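Local coordinates for protein-tyrosine-phosphatase (Vibrio vulnificus, PDB 7DHF), which probably hydrolyses phosphotyrosine in proteins to tyrosine and free phosphate, as a low-molecular-weight protein tyrosine phosphatase, at residues A[9-14]-A[38-43]; A[15-20]-A[51-56]; A[86-91]-A[106-111]. The protein carries 1 engineered substitution. One frame throughout, in Å; residues are numbered along the deposited sequence.

Interaction 1 of 3, residues A[9-14]-A[38-43]. Engineered in segment 9-14: Ala12 (natural residue Cys). With PO4 (phosphate ion), chain E.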
loop_
_atom_site.group_PDB
_atom_site.type_symbol
_atom_site.label_atom_id
_atom_site.label_comp_id
_atom_site.label_asym_id
_atom_site.label_seq_id
_atom_site.Cartn_x
_atom_site.Cartn_y
_atom_site.Cartn_z
ATOM N N LEU A 9 6.942 3.890 0.078
ATOM C CA LEU A 9 6.317 3.055 -0.940
ATOM C C LEU A 9 5.450 2.013 -0.246
ATOM O O LEU A 9 5.960 1.189 0.521
ATOM C CB LEU A 9 7.382 2.369 -1.798
ATOM C CG LEU A 9 6.868 1.575 -3.002
ATOM C CD1 LEU A 9 6.289 2.503 -4.065
ATOM C CD2 LEU A 9 7.975 0.714 -3.585
ATOM N N VAL A 10 4.148 2.051 -0.514
ATOM C CA VAL A 10 3.211 1.074 0.029
ATOM C C VAL A 10 3.068 -0.056 -0.981
ATOM O O VAL A 10 2.775 0.187 -2.157
ATOM C CB VAL A 10 1.855 1.733 0.324
ATOM C CG1 VAL A 10 0.876 0.721 0.898
ATOM C CG2 VAL A 10 2.037 2.908 1.273
ATOM N N VAL A 11 3.273 -1.293 -0.532
ATOM C CA VAL A 11 3.392 -2.431 -1.434
ATOM C C VAL A 11 2.391 -3.513 -1.062
ATOM O O VAL A 11 2.221 -3.852 0.114
ATOM C CB VAL A 11 4.829 -2.989 -1.444
ATOM C CG1 VAL A 11 4.906 -4.296 -2.230
ATOM C CG2 VAL A 11 5.783 -1.961 -2.031
ATOM N N ALA A 12 1.733 -4.055 -2.083
ATOM C CA ALA A 12 0.966 -5.282 -1.944
ATOM C C ALA A 12 1.146 -6.103 -3.217
ATOM O O ALA A 12 2.274 -6.237 -3.700
ATOM C CB ALA A 12 -0.498 -4.977 -1.630
ATOM N N VAL A 13 0.068 -6.648 -3.778
ATOM C CA VAL A 13 0.154 -7.621 -4.869
ATOM C C VAL A 13 -0.309 -7.026 -6.204
ATOM O O VAL A 13 0.443 -7.009 -7.178
ATOM C CB VAL A 13 -0.599 -8.923 -4.526
ATOM C CG1 VAL A 13 -0.564 -9.901 -5.694
ATOM C CG2 VAL A 13 -0.004 -9.557 -3.280
ATOM N N GLY A 14 -1.553 -6.559 -6.267
ATOM C CA GLY A 14 -2.099 -6.070 -7.521
ATOM C C GLY A 14 -1.951 -4.575 -7.720
ATOM O O GLY A 14 -2.027 -4.082 -8.849
ATOM N N ALA A 38 3.027 0.207 -5.130
ATOM C CA ALA A 38 3.343 -0.723 -6.204
ATOM C C ALA A 38 2.888 -2.120 -5.811
ATOM O O ALA A 38 2.621 -2.402 -4.640
ATOM C CB ALA A 38 4.840 -0.729 -6.523
ATOM N N GLY A 39 2.818 -2.992 -6.813
ATOM C CA GLY A 39 2.368 -4.354 -6.609
ATOM C C GLY A 39 3.394 -5.389 -7.020
ATOM O O GLY A 39 4.001 -5.287 -8.092
ATOM N N ILE A 40 3.583 -6.402 -6.170
ATOM C CA ILE A 40 4.556 -7.458 -6.438
ATOM C C ILE A 40 4.195 -8.234 -7.696
ATOM O O ILE A 40 5.080 -8.764 -8.379
ATOM C CB ILE A 40 4.665 -8.378 -5.205
ATOM C CG1 ILE A 40 5.316 -7.627 -4.045
ATOM C CG2 ILE A 40 5.448 -9.648 -5.532
ATOM C CD1 ILE A 40 5.081 -8.266 -2.700
ATOM N N ALA A 41 2.904 -8.331 -8.018
ATOM C CA ALA A 41 2.436 -9.131 -9.145
ATOM C C ALA A 41 1.536 -8.318 -10.069
ATOM O O ALA A 41 0.671 -8.876 -10.748
ATOM C CB ALA A 41 1.717 -10.391 -8.664
ATOM N N ALA A 42 1.723 -6.999 -10.108
ATOM C CA ALA A 42 0.867 -6.165 -10.946
ATOM C C ALA A 42 0.993 -6.541 -12.416
ATOM O O ALA A 42 -0.010 -6.603 -13.137
ATOM C CB ALA A 42 1.210 -4.690 -10.735
ATOM N N GLU A 43 2.217 -6.800 -12.880
ATOM C CA GLU A 43 2.427 -7.106 -14.292
ATOM C C GLU A 43 1.843 -8.468 -14.653
ATOM O O GLU A 43 1.105 -8.596 -15.638
ATOM C CB GLU A 43 3.922 -7.039 -14.619
ATOM C CG GLU A 43 4.243 -6.859 -16.099
ATOM C CD GLU A 43 5.636 -6.294 -16.337
ATOM O OE1 GLU A 43 6.412 -6.173 -15.366
ATOM O OE2 GLU A 43 5.960 -5.976 -17.503
HETATM P P PO4 E . -3.560 -4.836 -3.635
HETATM O O1 PO4 E . -4.350 -4.751 -4.925
HETATM O O2 PO4 E . -4.542 -4.900 -2.489
HETATM O O3 PO4 E . -2.723 -3.583 -3.535
HETATM O O4 PO4 E . -2.701 -6.079 -3.664
#
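Ile40 wraps round the carbonyl oxygen of Ala12, using its backbone and its side chain together. The Ile40 N-H gives Ala12 O a nearly straight hydrogen bond (2.8 Å, 169° at the hydrogen). From there CB passes the same Ala12 O at 3.5 Å. CG1 stands beside Ile40's own backbone N (chi1 -68°), which turns the longer branch back over strand 7-12; there CG1 comes closest to Ala12 O, at 3.4 Å, and meets Val11 CG1 at 3.8 Å. The tip, CD1, ends 3.6 Å from Ala12 O and also packs on Val11 CG1, and the two side chains cross at about a right angle. Helix 92-100 covers Ile40 through His93, Ala96 and Ile100.

Before this point the strands pair in parallel: Ala38 N donates to Val10 O, and Ala12 N to Ala38 O. Beyond it the pairing passes into a type I turn, Gly39 to Ala42. Val13 O accepts from Ala41 N at 2.9 Å, in the carbonyl plane and on a lone pair, while Val13 CG1 rests on Ala41 CB. Gly39 has no side chain, and Val13 O approaches its CA closely.

With the carbonyls of Ala12 and Val13 held by this turn, the following N-H groups face the other way: Val13 N and Gly14 N reach phosphate O4 at 2.8 Å and 2.9 Å. Ala12, an engineered replacement of the cysteine predicted to be the nucleophile, touches the anion with CB. A beta-alpha-beta unit with that cysteine position at the end of its first strand, leading into the phosphate-binding loop, is the arrangement found in low-molecular-weight phosphatases.

Interaction 2 of 3, residues A[15-20]-A[51-56]; sequences NICRSP and PADAMA. With PO4 (phosphate ion), chain E.
Asp53 N donates to Ile16 O in the hydrogen bond that joins the two segments, 2.8 Å long and nearly straight (168°), with the donor tilted somewhat from the carbonyl plane. A C-H contact from Ala52 CA to the same oxygen is bent and minor. Around this bond the side chains fit closely. Ile16 CG2 touches Pro51 O at 3.6 Å, and Ala52 CB touches both Ile16 O and Pro20 CG. Cys17 SG swings to the side of its own backbone N (chi1 -68°) and meets Asp53 CB at 3.7 Å. The Asp53 carboxylate has another task: as N-cap of helix 54-61, its OD2 accepts from Met55 N at 2.8 Å.

Segment 15-20 completes the phosphate-binding P-loop, the C-X5-R motif of this phosphatase family, with the cysteine position engineered to alanine and Arg18 as the closing arginine. Its N-H groups converge on the bound anion. Ile16 N and Cys17 N share O1, Arg18 N takes O2 and Ser19 N takes O3. The Arg18 chain bends at chi3 and presents the edge of its guanidinium to the phosphorus: NE runs almost perfectly straight to O2 (2.8 Å, 178°), while NH2 reaches O4 at 3.0 Å. NH1 instead meets Glu90 in a salt bridge and the carbonyl of Ile120, which probably help to hold the plane of the group.

Ser19 OG donates to O3 at 2.6 Å and accepts from Asn15 ND2, which lies 2.9 Å from OG with the hydroxyl close to the amide plane. Asn15 is itself tied to Ser37 and to the backbone of Gln73. On the side of Cys17 and Asp53, Phe131 of helix 128-146 packs against both.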
loop_
_atom_site.group_PDB
_atom_site.type_symbol
_atom_site.label_atom_id
_atom_site.label_comp_id
_atom_site.label_asym_id
_atom_site.label_seq_id
_atom_site.Cartn_x
_atom_site.Cartn_y
_atom_site.Cartn_z
ATOM N N ASN A 15 -1.741 -3.846 -6.625
ATOM C CA ASN A 15 -1.675 -2.385 -6.647
ATOM C C ASN A 15 -2.967 -1.772 -7.187
ATOM O O ASN A 15 -2.950 -0.757 -7.886
ATOM C CB ASN A 15 -0.433 -1.885 -7.396
ATOM C CG ASN A 15 -0.101 -0.420 -7.106
ATOM O OD1 ASN A 15 0.350 0.308 -7.992
ATOM N ND2 ASN A 15 -0.304 0.012 -5.866
ATOM N N ILE A 16 -4.100 -2.380 -6.835
ATOM C CA ILE A 16 -5.410 -1.827 -7.177
ATOM C C ILE A 16 -6.338 -1.665 -5.982
ATOM O O ILE A 16 -7.320 -0.906 -6.079
ATOM C CB ILE A 16 -6.109 -2.640 -8.294
ATOM C CG1 ILE A 16 -6.235 -4.115 -7.897
ATOM C CG2 ILE A 16 -5.367 -2.478 -9.615
ATOM C CD1 ILE A 16 -7.193 -4.911 -8.768
ATOM N N CYS A 17 -6.100 -2.332 -4.850
ATOM C CA CYS A 17 -7.006 -2.247 -3.708
ATOM C C CYS A 17 -6.314 -1.681 -2.469
ATOM O O CYS A 17 -6.449 -0.490 -2.174
ATOM C CB CYS A 17 -7.618 -3.620 -3.405
ATOM S SG CYS A 17 -8.758 -4.220 -4.686
ATOM N N ARG A 18 -5.572 -2.519 -1.740
ATOM C CA ARG A 18 -5.008 -2.093 -0.460
ATOM C C ARG A 18 -3.896 -1.072 -0.650
ATOM O O ARG A 18 -3.842 -0.060 0.060
ATOM C CB ARG A 18 -4.450 -3.294 0.297
ATOM C CG ARG A 18 -5.473 -4.311 0.735
ATOM C CD ARG A 18 -4.790 -5.614 1.087
ATOM N NE ARG A 18 -4.169 -6.209 -0.092
ATOM C CZ ARG A 18 -3.460 -7.331 -0.082
ATOM N NH1 ARG A 18 -3.272 -7.992 1.053
ATOM N NH2 ARG A 18 -2.937 -7.790 -1.210
ATOM N N SER A 19 -2.973 -1.336 -1.570
ATOM C CA SER A 19 -1.783 -0.498 -1.627
ATOM C C SER A 19 -2.084 0.909 -2.142
ATOM O O SER A 19 -1.531 1.872 -1.598
ATOM C CB SER A 19 -0.627 -1.183 -2.369
ATOM O OG SER A 19 -0.999 -1.666 -3.640
ATOM N N PRO A 20 -2.956 1.104 -3.145
ATOM C CA PRO A 20 -3.343 2.491 -3.462
ATOM C C PRO A 20 -4.105 3.162 -2.334
ATOM O O PRO A 20 -3.928 4.363 -2.099
ATOM C CB PRO A 20 -4.183 2.356 -4.740
ATOM C CG PRO A 20 -4.632 0.955 -4.765
ATOM C CD PRO A 20 -3.537 0.155 -4.113
ATOM N N PRO A 51 -6.766 1.636 -12.943
ATOM C CA PRO A 51 -7.086 2.475 -11.788
ATOM C C PRO A 51 -7.306 1.620 -10.552
ATOM O O PRO A 51 -7.388 0.391 -10.608
ATOM C CB PRO A 51 -8.379 3.174 -12.214
ATOM C CG PRO A 51 -9.035 2.193 -13.122
ATOM C CD PRO A 51 -7.912 1.511 -13.862
ATOM N N ALA A 52 -7.399 2.294 -9.412
ATOM C CA ALA A 52 -7.798 1.599 -8.201
ATOM C C ALA A 52 -9.197 1.022 -8.387
ATOM O O ALA A 52 -10.024 1.559 -9.130
ATOM C CB ALA A 52 -7.777 2.553 -7.009
ATOM N N ASP A 53 -9.443 -0.101 -7.721
ATOM C CA ASP A 53 -10.743 -0.749 -7.779
ATOM C C ASP A 53 -11.841 0.242 -7.409
ATOM O O ASP A 53 -11.706 1.016 -6.458
ATOM C CB ASP A 53 -10.745 -1.923 -6.801
ATOM C CG ASP A 53 -12.014 -2.737 -6.869
ATOM O OD1 ASP A 53 -11.985 -3.830 -7.475
ATOM O OD2 ASP A 53 -13.035 -2.288 -6.309
ATOM N N ALA A 54 -12.942 0.204 -8.164
ATOM C CA ALA A 54 -13.999 1.195 -7.983
ATOM C C ALA A 54 -14.530 1.200 -6.555
ATOM O O ALA A 54 -14.856 2.263 -6.012
ATOM C CB ALA A 54 -15.135 0.931 -8.971
ATOM N N MET A 55 -14.639 0.027 -5.929
ATOM C CA MET A 55 -15.158 -0.010 -4.568
ATOM C C MET A 55 -14.131 0.514 -3.571
ATOM O O MET A 55 -14.505 1.119 -2.559
ATOM C CB MET A 55 -15.587 -1.429 -4.196
ATOM C CG MET A 55 -16.411 -1.501 -2.915
ATOM S SD MET A 55 -17.958 -0.567 -3.033
ATOM C CE MET A 55 -18.925 -1.642 -4.090
ATOM N N ALA A 56 -12.839 0.294 -3.832
ATOM C CA ALA A 56 -11.809 0.911 -3.003
ATOM C C ALA A 56 -11.877 2.430 -3.095
ATOM O O ALA A 56 -11.758 3.129 -2.082
ATOM C CB ALA A 56 -10.427 0.402 -3.411
HETATM P P PO4 E . -3.560 -4.836 -3.635
HETATM O O1 PO4 E . -4.350 -4.751 -4.925
HETATM O O2 PO4 E . -4.542 -4.900 -2.489
HETATM O O3 PO4 E . -2.723 -3.583 -3.535
HETATM O O4 PO4 E . -2.701 -6.079 -3.664
#

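Interaction 3 of 3, residues A[86-91]-A[106-111]; sequences ILVMEK and GKTMLF
Met89 lays its methyl group over the centre of the Phe111 ring. CE lies 3.7 Å from the ring centroid and only 13° off the normal, a CH-pi contact; SD, at 4.5 Å from the centroid, approaches obliquely and makes the pair a Met-aromatic contact as well. The bend at chi2 (-68°) brings the thioether down alongside the aromatic residue, although the side chain sets out away from it. Leu87 adds CB at 3.8 Å from Phe111 CD1, its side chain crossing that of Phe111 at about a right angle. Ile138 and Ala141 of helix 128-146 also pack on the phenylalanine.

The backbones pair as parallel strands, 86-88 with 108-110; the axes of these short segments are inclined by 39°. Four hydrogen bonds run between them: Ile86 N to Lys107 O, Met109 N to Ile86 O at 2.8 Å, Val88 N to Met109 O, and Phe111 N to Val88 O at 2.7 Å. The last carries the pairing one residue past strand 108-110, to Phe111.

On one face of the sheet Leu87 CD2 packs on Met109 CB at 3.9 Å, and both residues touch Trp145. On the other, Val88 CG1 meets Thr108 CG2, also at 3.9 Å, beneath helix 92-100. Leu110 CD1 comes up beside Val88 O and reaches Lys91 N at 3.6 Å.

No side chain makes a hydrogen bond across the interface, and the charged end of Glu90 turns instead to Arg18. Directional backbone bonds thus hold the strands, while the side chains add mainly nonpolar packing, in which Met89 lies close to the anion site without contacting the phosphate.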
loop_
_atom_site.group_PDB
_atom_site.type_symbol
_atom_site.label_atom_id
_atom_site.label_comp_id
_atom_site.label_asym_id
_atom_site.label_seq_id
_atom_site.Cartn_x
_atom_site.Cartn_y
_atom_site.Cartn_z
ATOM N N ILE A 86 9.555 1.095 2.838
ATOM C CA ILE A 86 8.595 0.264 2.122
ATOM C C ILE A 86 7.702 -0.406 3.154
ATOM O O ILE A 86 8.201 -1.041 4.090
ATOM C CB ILE A 86 9.301 -0.789 1.248
ATOM C CG1 ILE A 86 10.225 -0.102 0.237
ATOM C CG2 ILE A 86 8.272 -1.659 0.534
ATOM C CD1 ILE A 86 11.129 -1.051 -0.516
ATOM N N LEU A 87 6.387 -0.254 2.991
ATOM C CA LEU A 87 5.405 -0.823 3.911
ATOM C C LEU A 87 4.551 -1.822 3.144
ATOM O O LEU A 87 3.805 -1.435 2.238
ATOM C CB LEU A 87 4.538 0.274 4.522
ATOM C CG LEU A 87 5.276 1.331 5.348
ATOM C CD1 LEU A 87 4.300 2.380 5.855
ATOM C CD2 LEU A 87 6.027 0.704 6.511
ATOM N N VAL A 88 4.654 -3.102 3.505
ATOM C CA VAL A 88 3.914 -4.167 2.834
ATOM C C VAL A 88 2.634 -4.460 3.605
ATOM O O VAL A 88 2.557 -4.283 4.826
ATOM C CB VAL A 88 4.761 -5.447 2.658
ATOM C CG1 VAL A 88 5.957 -5.176 1.760
ATOM C CG2 VAL A 88 5.205 -6.002 4.010
ATOM N N MET A 89 1.623 -4.949 2.884
ATOM C CA MET A 89 0.325 -5.206 3.497
ATOM C C MET A 89 0.276 -6.542 4.230
ATOM O O MET A 89 -0.511 -6.690 5.171
ATOM C CB MET A 89 -0.776 -5.134 2.438
ATOM C CG MET A 89 -1.106 -3.716 2.016
ATOM S SD MET A 89 -1.890 -2.793 3.355
ATOM C CE MET A 89 -1.768 -1.116 2.738
ATOM N N GLU A 90 1.093 -7.514 3.826
ATOM C CA GLU A 90 1.157 -8.811 4.483
ATOM C C GLU A 90 2.609 -9.165 4.761
ATOM O O GLU A 90 3.502 -8.847 3.972
ATOM C CB GLU A 90 0.546 -9.921 3.614
ATOM C CG GLU A 90 -0.928 -9.736 3.313
ATOM C CD GLU A 90 -1.487 -10.826 2.413
ATOM O OE1 GLU A 90 -0.992 -11.971 2.470
ATOM O OE2 GLU A 90 -2.422 -10.535 1.640
ATOM N N LYS A 91 2.838 -9.842 5.890
ATOM C CA LYS A 91 4.197 -10.248 6.238
ATOM C C LYS A 91 4.823 -11.083 5.127
ATOM O O LYS A 91 6.005 -10.917 4.807
ATOM C CB LYS A 91 4.198 -11.019 7.560
ATOM C CG LYS A 91 5.495 -11.774 7.857
ATOM C CD LYS A 91 6.725 -10.870 7.853
ATOM C CE LYS A 91 6.697 -9.872 8.998
ATOM N NZ LYS A 91 8.053 -9.666 9.581
ATOM N N GLY A 106 16.304 -4.096 4.433
ATOM C CA GLY A 106 16.492 -3.282 5.620
ATOM C C GLY A 106 15.450 -2.198 5.797
ATOM O O GLY A 106 15.201 -1.755 6.920
ATOM N N LYS A 107 14.832 -1.746 4.705
ATOM C CA LYS A 107 13.848 -0.673 4.782
ATOM C C LYS A 107 12.418 -1.155 4.571
ATOM O O LYS A 107 11.515 -0.326 4.424
ATOM C CB LYS A 107 14.186 0.443 3.792
ATOM C CG LYS A 107 14.222 0.012 2.342
ATOM C CD LYS A 107 14.787 1.119 1.471
ATOM C CE LYS A 107 14.886 0.691 0.023
ATOM N NZ LYS A 107 15.527 1.740 -0.813
ATOM N N THR A 108 12.182 -2.466 4.577
ATOM C CA THR A 108 10.850 -3.021 4.365
ATOM C C THR A 108 10.240 -3.393 5.712
ATOM O O THR A 108 10.818 -4.184 6.467
ATOM C CB THR A 108 10.905 -4.231 3.431
ATOM O OG1 THR A 108 11.388 -3.819 2.147
ATOM C CG2 THR A 108 9.521 -4.858 3.264
ATOM N N MET A 109 9.073 -2.822 6.002
ATOM C CA MET A 109 8.368 -3.027 7.257
ATOM C C MET A 109 6.897 -3.295 6.951
ATOM O O MET A 109 6.459 -3.222 5.800
ATOM C CB MET A 109 8.556 -1.808 8.169
ATOM C CG MET A 109 10.026 -1.452 8.386
ATOM S SD MET A 109 10.287 0.012 9.398
ATOM C CE MET A 109 12.058 0.230 9.239
ATOM N N LEU A 110 6.124 -3.605 7.988
ATOM C CA LEU A 110 4.740 -4.035 7.827
ATOM C C LEU A 110 3.797 -2.847 7.981
ATOM O O LEU A 110 3.883 -2.102 8.961
ATOM C CB LEU A 110 4.395 -5.101 8.867
ATOM C CG LEU A 110 3.026 -5.770 8.713
ATOM C CD1 LEU A 110 2.984 -6.652 7.475
ATOM C CD2 LEU A 110 2.695 -6.581 9.952
ATOM N N PHE A 111 2.878 -2.690 7.026
ATOM C CA PHE A 111 1.918 -1.595 7.118
ATOM C C PHE A 111 1.164 -1.646 8.443
ATOM O O PHE A 111 1.002 -0.620 9.111
ATOM C CB PHE A 111 0.946 -1.630 5.937
ATOM C CG PHE A 111 0.254 -0.321 5.694
ATOM C CD1 PHE A 111 0.761 0.585 4.774
ATOM C CD2 PHE A 111 -0.892 0.016 6.395
ATOM C CE1 PHE A 111 0.135 1.795 4.555
ATOM C CE2 PHE A 111 -1.522 1.227 6.179
ATOM C CZ PHE A 111 -1.007 2.117 5.256
#

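In the fold
Along the chain, interaction 1 and interaction 2 interleave, and interaction 3 follows both. Interactions 1 and 3 share one parallel sheet, ordered 34-39, 7-12, 85-88, 108-110: each joins an edge strand to one of the two central strands, with about 12 Å between their centres. Backbone bonds of Leu9 and Val11 to Leu87 stitch them together. Interaction 2 sits about 11 Å from interaction 1, centre to centre, where strand 7-12 leads through the phosphate loop into helix 18-29, and both hold the same anion. Interaction 3, about 18 Å from interaction 2 between centres, still reaches it through the Arg18–Glu90 salt bridge. The C-terminal end of strand 7-12 thus opens into the probable catalytic pocket.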